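Local atomic coordinates of polyketide cyclase / dehydrase and lipid transport (Nitrosospira multiformis, PDB entry 3P51), a protein that is of unknown function but, from its membership of the polyketide cyclase and lipid-transport family, probably binds a hydrophobic small molecule. Residues 32-37 / 130-135; 4-9 / 124-129; 11-16 / 102-107. All coordinates share one frame; numbering follows the deposited sequence.

Contact 1: residues 32-37 / 130-135; sequences SLIKSC and RSLLAD
Ser32 and Asp135 meet in a mixed contact, polar at one end and apolar at the other, where the loop between helix 14-21 and strand 37-40 lies against the long C-terminal helix 120-139. The carboxylate of Asp135 grips the residue at the start of the loop segment with both oxygens. Its OD1 receives the hydroxyl of Ser32 through the syn lone pair, OG to OD1 2.7 Å, while OD2 accepts the backbone N of Ser32 at 2.9 Å. The amide also comes from the syn side, but 25° out of the carboxylate plane. The hydroxyl reaches OD1 because OG stands beside its own backbone N (chi1 -65°), which turns both donors to the same carboxylate. A water extends the polar patch: it donates to Asp135 OD2 at 2.6 Å, accepts from Leu33 N and hydrogen-bonds with the hydroxyl of Ser131. OD2 thus has two partners, and the negative charge is probably stabilised.

Deeper in, Leu132 turns its CD2 methyl to the flank of Ile34, lying 3.8 Å from Ile34 CG1, and the two side chains cross obliquely. Phe27 packs on Ile34, and Trp110 of strand 105-116 lies against Leu132. A loop held in this way to the long C-terminal helix, whose Leu132 also packs on the sheet, fits the helix-grip fold of Bet v 1-like proteins.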
loop_
_atom_site.group_PDB
_atom_site.type_symbol
_atom_site.label_atom_id
_atom_site.label_comp_id
_atom_site.label_asym_id
_atom_site.label_seq_id
_atom_site.Cartn_x
_atom_site.Cartn_y
_atom_site.Cartn_z
ATOM N N SER A 32 2.331 28.173 14.379
ATOM C CA SER A 32 2.467 29.259 13.408
ATOM C C SER A 32 1.182 29.451 12.624
ATOM O O SER A 32 0.634 30.547 12.571
ATOM C CB SER A 32 3.626 29.010 12.441
ATOM O OG SER A 32 4.875 29.025 13.111
ATOM N N LEU A 33 0.693 28.379 12.017
ATOM C CA LEU A 33 -0.497 28.483 11.191
ATOM C C LEU A 33 -1.772 28.114 11.951
ATOM O O LEU A 33 -2.815 28.730 11.757
ATOM C CB LEU A 33 -0.337 27.619 9.946
ATOM C CG LEU A 33 -1.359 27.778 8.826
ATOM C CD1 LEU A 33 -0.715 27.454 7.493
ATOM C CD2 LEU A 33 -2.555 26.883 9.069
ATOM N N ILE A 34 -1.690 27.112 12.821
ATOM C CA ILE A 34 -2.872 26.654 13.550
ATOM C C ILE A 34 -3.062 27.415 14.865
ATOM O O ILE A 34 -2.317 27.212 15.819
ATOM C CB ILE A 34 -2.811 25.141 13.854
ATOM C CG1 ILE A 34 -2.542 24.345 12.574
ATOM C CG2 ILE A 34 -4.106 24.692 14.510
ATOM C CD1 ILE A 34 -3.484 24.709 11.428
ATOM N N LYS A 35 -4.079 28.269 14.913
ATOM C CA LYS A 35 -4.342 29.101 16.083
ATOM C C LYS A 35 -5.364 28.474 17.028
ATOM O O LYS A 35 -5.361 28.737 18.229
ATOM C CB LYS A 35 -4.823 30.489 15.643
ATOM C CG LYS A 35 -3.860 31.204 14.717
ATOM C CD LYS A 35 -2.467 31.274 15.318
ATOM C CE LYS A 35 -1.540 32.118 14.456
ATOM N NZ LYS A 35 -0.129 31.997 14.928
ATOM N N SER A 36 -6.251 27.655 16.480
ATOM C CA SER A 36 -7.239 26.967 17.295
ATOM C C SER A 36 -7.611 25.640 16.661
ATOM O O SER A 36 -7.680 25.521 15.441
ATOM C CB SER A 36 -8.492 27.831 17.455
ATOM O OG SER A 36 -9.122 28.034 16.205
ATOM N N CYS A 37 -7.858 24.641 17.496
ATOM C CA CYS A 37 -8.240 23.324 17.014
ATOM C C CYS A 37 -9.362 22.807 17.893
ATOM O O CYS A 37 -9.120 22.396 19.026
ATOM C CB CYS A 37 -7.040 22.379 17.045
ATOM S SG CYS A 37 -7.359 20.666 16.516
ATOM N N ARG A 130 4.196 23.245 4.179
ATOM C CA ARG A 130 5.584 23.574 4.489
ATOM C C ARG A 130 5.679 24.284 5.836
ATOM O O ARG A 130 6.615 24.066 6.597
ATOM C CB ARG A 130 6.211 24.399 3.359
ATOM C CG ARG A 130 6.520 23.555 2.135
ATOM C CD ARG A 130 6.667 24.367 0.865
ATOM N NE ARG A 130 6.767 23.493 -0.307
ATOM C CZ ARG A 130 6.804 23.931 -1.563
ATOM N NH1 ARG A 130 6.740 25.242 -1.813
ATOM N NH2 ARG A 130 6.896 23.064 -2.570
ATOM N N SER A 131 4.686 25.112 6.140
ATOM C CA SER A 131 4.645 25.801 7.427
ATOM C C SER A 131 4.408 24.841 8.583
ATOM O O SER A 131 5.075 24.924 9.608
ATOM C CB SER A 131 3.568 26.891 7.427
ATOM O OG SER A 131 3.352 27.369 8.745
ATOM N N LEU A 132 3.450 23.932 8.423
ATOM C CA LEU A 132 3.163 22.944 9.460
ATOM C C LEU A 132 4.392 22.073 9.740
ATOM O O LEU A 132 4.767 21.854 10.893
ATOM C CB LEU A 132 1.976 22.063 9.058
ATOM C CG LEU A 132 0.631 22.757 8.787
ATOM C CD1 LEU A 132 -0.388 21.762 8.258
ATOM C CD2 LEU A 132 0.100 23.440 10.033
ATOM N N LEU A 133 5.024 21.586 8.678
ATOM C CA LEU A 133 6.218 20.763 8.831
ATOM C C LEU A 133 7.369 21.554 9.457
ATOM O O LEU A 133 8.113 21.027 10.283
ATOM C CB LEU A 133 6.644 20.179 7.486
ATOM C CG LEU A 133 5.705 19.126 6.899
ATOM C CD1 LEU A 133 6.116 18.746 5.494
ATOM C CD2 LEU A 133 5.662 17.889 7.785
ATOM N N ALA A 134 7.511 22.814 9.059
ATOM C CA ALA A 134 8.563 23.677 9.600
ATOM C C ALA A 134 8.436 23.868 11.112
ATOM O O ALA A 134 9.441 23.906 11.824
ATOM C CB ALA A 134 8.565 25.025 8.885
ATOM N N ASP A 135 7.203 23.991 11.604
ATOM C CA ASP A 135 6.964 24.007 13.050
ATOM C C ASP A 135 7.440 22.707 13.702
ATOM O O ASP A 135 8.078 22.709 14.756
ATOM C CB ASP A 135 5.474 24.206 13.351
ATOM C CG ASP A 135 5.045 25.662 13.255
ATOM O OD1 ASP A 135 5.930 26.539 13.171
ATOM O OD2 ASP A 135 3.820 25.932 13.269
HETATM O O HOH W 1 2.305 26.068 11.121
#

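Contact 2: residues 4-9 / 124-129; sequences VYNSIV and YMNTVY
Asn6 and Asn126 present their amides almost perpendicular to each other, with planes 86° apart, where strand 3-10 runs beside helix 120-139. Asn6 ND2 donates to Asn126 OD1 over 3.1 Å. The bond is fairly straight, 166° at the hydrogen, and its acceptor lies near the amide plane of Asn6. Seen from Asn126, however, the donor is tilted 17° from the carbonyl plane. With CG beside the backbone N, the amide of Asn126 swings to the strand.

Val4 sits next to this pair and divides its two methyls. CG1 lies 3.4 Å from Asn126 OD1, the two side chains sliding past each other in opposite directions. CG2 instead meets the Tyr129 ring at its edge and in its plane, 3.8 Å from CD2, and the side chains cross at about a right angle. The ring's hydroxyl bonds to Tyr91 and Tyr74, and Trp110 packs against the ring.

Asn6 uses both ends of its amide, since OD1 accepts from NE of Arg130, on helix 120-139. A water that accepts from Tyr5 N lies 2.7 Å from Asn126 OD1 and can donate to it, so this carbonyl oxygen probably has a second donor. The hydrogen bonds at the two ends of the Asn6 amide, to Asn126 and Arg130, fix its flip and satisfy a buried polar group beside apolar packing.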
loop_
_atom_site.group_PDB
_atom_site.type_symbol
_atom_site.label_atom_id
_atom_site.label_comp_id
_atom_site.label_asym_id
_atom_site.label_seq_id
_atom_site.Cartn_x
_atom_site.Cartn_y
_atom_site.Cartn_z
ATOM N N VAL A 4 -0.233 17.583 -3.771
ATOM C CA VAL A 4 1.010 18.147 -3.269
ATOM C C VAL A 4 1.719 17.102 -2.425
ATOM O O VAL A 4 1.091 16.179 -1.906
ATOM C CB VAL A 4 0.759 19.395 -2.422
ATOM C CG1 VAL A 4 0.253 20.536 -3.309
ATOM C CG2 VAL A 4 -0.231 19.081 -1.293
ATOM N N TYR A 5 3.031 17.238 -2.298
ATOM C CA TYR A 5 3.795 16.318 -1.467
ATOM C C TYR A 5 4.942 17.072 -0.851
ATOM O O TYR A 5 5.745 17.668 -1.566
ATOM C CB TYR A 5 4.340 15.155 -2.298
ATOM C CG TYR A 5 5.211 14.209 -1.481
ATOM C CD1 TYR A 5 4.645 13.143 -0.783
ATOM C CD2 TYR A 5 6.587 14.390 -1.403
ATOM C CE1 TYR A 5 5.431 12.268 -0.031
ATOM C CE2 TYR A 5 7.385 13.529 -0.657
ATOM C CZ TYR A 5 6.800 12.469 0.028
ATOM O OH TYR A 5 7.576 11.609 0.782
ATOM N N ASN A 6 5.012 17.068 0.474
ATOM C CA ASN A 6 6.111 17.725 1.168
ATOM C C ASN A 6 6.663 16.859 2.286
ATOM O O ASN A 6 5.912 16.146 2.959
ATOM C CB ASN A 6 5.656 19.059 1.732
ATOM C CG ASN A 6 5.276 20.042 0.646
ATOM O OD1 ASN A 6 6.129 20.759 0.116
ATOM N ND2 ASN A 6 3.994 20.073 0.300
ATOM N N SER A 7 7.972 16.934 2.492
ATOM C CA SER A 7 8.618 16.086 3.479
ATOM C C SER A 7 9.844 16.756 4.082
ATOM O O SER A 7 10.434 17.662 3.486
ATOM C CB SER A 7 8.987 14.741 2.847
ATOM O OG SER A 7 9.885 14.911 1.762
ATOM N N ILE A 8 10.200 16.321 5.283
ATOM C CA ILE A 8 11.358 16.834 6.006
ATOM C C ILE A 8 11.947 15.722 6.869
ATOM O O ILE A 8 11.278 14.721 7.149
ATOM C CB ILE A 8 10.969 17.950 6.977
ATOM C CG1 ILE A 8 9.935 17.420 7.972
ATOM C CG2 ILE A 8 10.438 19.167 6.230
ATOM C CD1 ILE A 8 9.625 18.376 9.091
ATOM N N VAL A 9 13.198 15.910 7.289
ATOM C CA VAL A 9 13.809 15.060 8.307
ATOM C C VAL A 9 13.890 15.807 9.637
ATOM O O VAL A 9 14.322 16.950 9.693
ATOM C CB VAL A 9 15.202 14.593 7.884
ATOM C CG1 VAL A 9 15.912 13.876 9.052
ATOM C CG2 VAL A 9 15.082 13.667 6.680
ATOM N N TYR A 124 -1.064 27.134 -2.729
ATOM C CA TYR A 124 -1.602 27.428 -1.400
ATOM C C TYR A 124 -1.364 26.288 -0.393
ATOM O O TYR A 124 -0.939 26.529 0.743
ATOM C CB TYR A 124 -3.091 27.816 -1.480
ATOM C CG TYR A 124 -3.734 28.072 -0.130
ATOM C CD1 TYR A 124 -3.772 29.351 0.418
ATOM C CD2 TYR A 124 -4.303 27.032 0.601
ATOM C CE1 TYR A 124 -4.356 29.585 1.656
ATOM C CE2 TYR A 124 -4.889 27.255 1.835
ATOM C CZ TYR A 124 -4.911 28.532 2.358
ATOM O OH TYR A 124 -5.493 28.751 3.585
HETATM N N MSE A 125 -1.606 25.046 -0.802
HETATM C CA MSE A 125 -1.397 23.923 0.113
HETATM C C MSE A 125 0.084 23.606 0.333
HETATM O O MSE A 125 0.481 23.221 1.439
HETATM C CB MSE A 125 -2.176 22.679 -0.327
HETATM C CG MSE A 125 -3.698 22.852 -0.223
HETATM SE SE MSE A 125 -4.329 23.391 1.580
HETATM C CE MSE A 125 -3.686 21.850 2.591
ATOM N N ASN A 126 0.904 23.780 -0.702
ATOM C CA ASN A 126 2.350 23.691 -0.509
ATOM C C ASN A 126 2.789 24.630 0.610
ATOM O O ASN A 126 3.598 24.271 1.457
ATOM C CB ASN A 126 3.118 24.017 -1.797
ATOM C CG ASN A 126 3.258 22.816 -2.711
ATOM O OD1 ASN A 126 3.265 21.675 -2.251
ATOM N ND2 ASN A 126 3.374 23.067 -4.009
ATOM N N THR A 127 2.241 25.841 0.606
ATOM C CA THR A 127 2.590 26.831 1.612
ATOM C C THR A 127 2.131 26.405 2.997
ATOM O O THR A 127 2.888 26.496 3.962
ATOM C CB THR A 127 2.006 28.207 1.260
ATOM O OG1 THR A 127 2.737 28.756 0.157
ATOM C CG2 THR A 127 2.099 29.153 2.452
ATOM N N VAL A 128 0.889 25.944 3.092
ATOM C CA VAL A 128 0.359 25.428 4.350
ATOM C C VAL A 128 1.187 24.255 4.887
ATOM O O VAL A 128 1.690 24.300 6.013
ATOM C CB VAL A 128 -1.124 25.021 4.205
ATOM C CG1 VAL A 128 -1.551 24.087 5.343
ATOM C CG2 VAL A 128 -2.013 26.274 4.150
ATOM N N TYR A 129 1.339 23.203 4.087
ATOM C CA TYR A 129 2.100 22.043 4.549
ATOM C C TYR A 129 3.547 22.356 4.920
ATOM O O TYR A 129 4.064 21.811 5.877
ATOM C CB TYR A 129 2.023 20.903 3.536
ATOM C CG TYR A 129 0.667 20.247 3.550
ATOM C CD1 TYR A 129 -0.002 20.044 4.748
ATOM C CD2 TYR A 129 0.036 19.869 2.373
ATOM C CE1 TYR A 129 -1.256 19.455 4.779
ATOM C CE2 TYR A 129 -1.214 19.276 2.394
ATOM C CZ TYR A 129 -1.855 19.072 3.600
ATOM O OH TYR A 129 -3.099 18.484 3.634
HETATM O O HOH W 2 4.183 19.555 -3.586
#

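Contact 3: residues 11-16 / 102-107; sequences DAPVER and IDDTTF
Thr106 donates its hydroxyl to the backbone oxygen of Ala12 in the one direct hydrogen bond between these segments. The contact joins the turn from strand 3-10 into helix 14-21 to the hairpin turn after strand 88-100 and the start of strand 105-116, all parts of the Bet v 1-like fold. Opposite Val100 of strand 88-100 the chain holds two residues, Asp104 and Thr105, a G1 beta bulge.

The hydroxyl bond measures 2.8 Å from Thr106 OG1 to Ala12 O, and the donor is tilted 30° from the carbonyl plane. With OG1 anti to the carbonyl carbon of Thr106 (chi1 -60°), the hydroxyl is directed at Ala12 O. The same carbonyl oxygen takes a CA-H...O contact from Thr105 CA at 3.3 Å, and the carbonyl of Asp104 receives another from Pro13 CA.

Packing is close where the turn enters the helix. Pro13, the N-cap residue, sets its CB 3.4 Å from Asp104 OD2, and Val14 crosses Thr106 at about a right angle. The CG2 methyl of Thr105 lies beside Asp11 OD1, whose stronger partner is Arg145, by a salt bridge. Within the hairpin, Thr105 OG1 donates to Asp103 OD1 from the syn side, 33° out of the carboxylate plane.

Waters complete the polar links. One donates to Asp104 OD2 and holds Glu15 OE1 through its second proton, bridging two carboxylates, with Glu15 OE1 and Asp104 OD2 4.8 Å apart. The other ties the first turn of the helix to the strand: it accepts from Val14 N at 2.9 Å and donates to both Asp104 OD2 and Thr105 O, the latter at 2.8 Å.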
loop_
_atom_site.group_PDB
_atom_site.type_symbol
_atom_site.label_atom_id
_atom_site.label_comp_id
_atom_site.label_asym_id
_atom_site.label_seq_id
_atom_site.Cartn_x
_atom_site.Cartn_y
_atom_site.Cartn_z
ATOM N N ASP A 11 15.198 15.849 13.644
ATOM C CA ASP A 11 16.233 15.273 14.511
ATOM C C ASP A 11 15.690 14.827 15.874
ATOM O O ASP A 11 15.998 15.423 16.911
ATOM C CB ASP A 11 17.425 16.227 14.693
ATOM C CG ASP A 11 18.638 15.540 15.337
ATOM O OD1 ASP A 11 18.457 14.501 16.005
ATOM O OD2 ASP A 11 19.777 16.029 15.174
ATOM N N ALA A 12 14.886 13.772 15.855
ATOM C CA ALA A 12 14.357 13.163 17.065
ATOM C C ALA A 12 13.898 11.755 16.717
ATOM O O ALA A 12 13.566 11.474 15.565
ATOM C CB ALA A 12 13.203 13.972 17.600
ATOM N N PRO A 13 13.894 10.859 17.708
ATOM C CA PRO A 13 13.495 9.480 17.420
ATOM C C PRO A 13 12.021 9.411 17.059
ATOM O O PRO A 13 11.232 10.248 17.501
ATOM C CB PRO A 13 13.807 8.730 18.723
ATOM C CG PRO A 13 13.965 9.765 19.768
ATOM C CD PRO A 13 14.363 11.040 19.093
ATOM N N VAL A 14 11.661 8.430 16.239
ATOM C CA VAL A 14 10.313 8.359 15.684
ATOM C C VAL A 14 9.247 8.220 16.773
ATOM O O VAL A 14 8.152 8.754 16.628
ATOM C CB VAL A 14 10.192 7.223 14.643
ATOM C CG1 VAL A 14 10.244 5.857 15.329
ATOM C CG2 VAL A 14 8.918 7.371 13.806
ATOM N N GLU A 15 9.565 7.510 17.856
ATOM C CA GLU A 15 8.620 7.345 18.966
ATOM C C GLU A 15 8.254 8.687 19.589
ATOM O O GLU A 15 7.115 8.905 20.003
ATOM C CB GLU A 15 9.191 6.438 20.052
ATOM C CG GLU A 15 9.369 4.970 19.659
ATOM C CD GLU A 15 10.646 4.706 18.873
ATOM O OE1 GLU A 15 11.523 5.604 18.827
ATOM O OE2 GLU A 15 10.768 3.594 18.305
ATOM N N ARG A 16 9.230 9.582 19.667
ATOM C CA ARG A 16 9.001 10.907 20.232
ATOM C C ARG A 16 8.182 11.786 19.293
ATOM O O ARG A 16 7.253 12.494 19.719
ATOM C CB ARG A 16 10.343 11.569 20.538
ATOM C CG ARG A 16 10.252 12.832 21.360
ATOM C CD ARG A 16 11.431 12.907 22.311
ATOM N NE ARG A 16 11.527 14.211 22.958
ATOM C CZ ARG A 16 12.306 15.198 22.530
ATOM N NH1 ARG A 16 13.060 15.034 21.449
ATOM N NH2 ARG A 16 12.333 16.353 23.184
ATOM N N ILE A 102 19.633 4.862 10.824
ATOM C CA ILE A 102 21.079 4.950 11.017
ATOM C C ILE A 102 21.445 5.928 12.141
ATOM O O ILE A 102 22.376 5.688 12.901
ATOM C CB ILE A 102 21.820 5.316 9.721
ATOM C CG1 ILE A 102 23.335 5.266 9.942
ATOM C CG2 ILE A 102 21.403 6.686 9.242
ATOM C CD1 ILE A 102 23.834 3.916 10.432
ATOM N N ASP A 103 20.694 7.014 12.265
ATOM C CA ASP A 103 20.953 7.985 13.328
ATOM C C ASP A 103 19.731 8.244 14.203
ATOM O O ASP A 103 19.700 9.202 14.975
ATOM C CB ASP A 103 21.463 9.300 12.752
ATOM C CG ASP A 103 20.492 9.913 11.778
ATOM O OD1 ASP A 103 19.395 9.348 11.611
ATOM O OD2 ASP A 103 20.816 10.964 11.187
ATOM N N ASP A 104 18.725 7.388 14.087
ATOM C CA ASP A 104 17.590 7.450 14.996
ATOM C C ASP A 104 16.860 8.775 14.870
ATOM O O ASP A 104 16.492 9.390 15.869
ATOM C CB ASP A 104 18.071 7.236 16.438
ATOM C CG ASP A 104 16.942 6.877 17.387
ATOM O OD1 ASP A 104 17.175 6.866 18.619
ATOM O OD2 ASP A 104 15.818 6.618 16.904
ATOM N N THR A 105 16.655 9.226 13.636
ATOM C CA THR A 105 15.858 10.417 13.400
ATOM C C THR A 105 14.533 10.025 12.747
ATOM O O THR A 105 14.185 8.838 12.682
ATOM C CB THR A 105 16.637 11.462 12.572
ATOM O OG1 THR A 105 17.067 10.882 11.338
ATOM C CG2 THR A 105 17.870 11.918 13.340
ATOM N N THR A 106 13.793 11.019 12.271
ATOM C CA THR A 106 12.450 10.792 11.740
ATOM C C THR A 106 12.238 11.476 10.397
ATOM O O THR A 106 12.518 12.659 10.245
ATOM C CB THR A 106 11.369 11.296 12.711
ATOM O OG1 THR A 106 11.489 10.604 13.956
ATOM C CG2 THR A 106 9.989 11.054 12.150
ATOM N N PHE A 107 11.755 10.706 9.428
ATOM C CA PHE A 107 11.296 11.224 8.145
ATOM C C PHE A 107 9.805 11.491 8.283
ATOM O O PHE A 107 9.066 10.643 8.775
ATOM C CB PHE A 107 11.549 10.175 7.053
ATOM C CG PHE A 107 10.992 10.536 5.704
ATOM C CD1 PHE A 107 11.659 11.425 4.880
ATOM C CD2 PHE A 107 9.806 9.966 5.251
ATOM C CE1 PHE A 107 11.152 11.758 3.627
ATOM C CE2 PHE A 107 9.287 10.289 4.003
ATOM C CZ PHE A 107 9.965 11.185 3.183
HETATM O O HOH W 3 13.805 7.035 14.780
HETATM O O HOH W 4 13.944 4.755 17.904
#

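In the fold
Contact 2 is the buried member of the set, whereas contacts 1 and 3 are partly buried; the centre of contact 3 lies about 18 Å from the centre of the chain, against about 9 Å for the other two. Contacts 1 and 2 share helix 120-139 and touch, with Leu133 packing on Ile8 and Leu33 on Val128 beside the Arg130-Asn6 bond. Contacts 2 and 3 meet at neighbouring strands 3-10 and 105-116, where Tyr5 and Ser7 pack on Phe107, and both reach the second subunit. Contacts 1 and 3 do not touch. The chemistry changes with place: neutral amides and apolar groups inside, a carboxylate gripping a loop in contact 1, and backbone carbonyls with water bridges near the hairpin in contact 3.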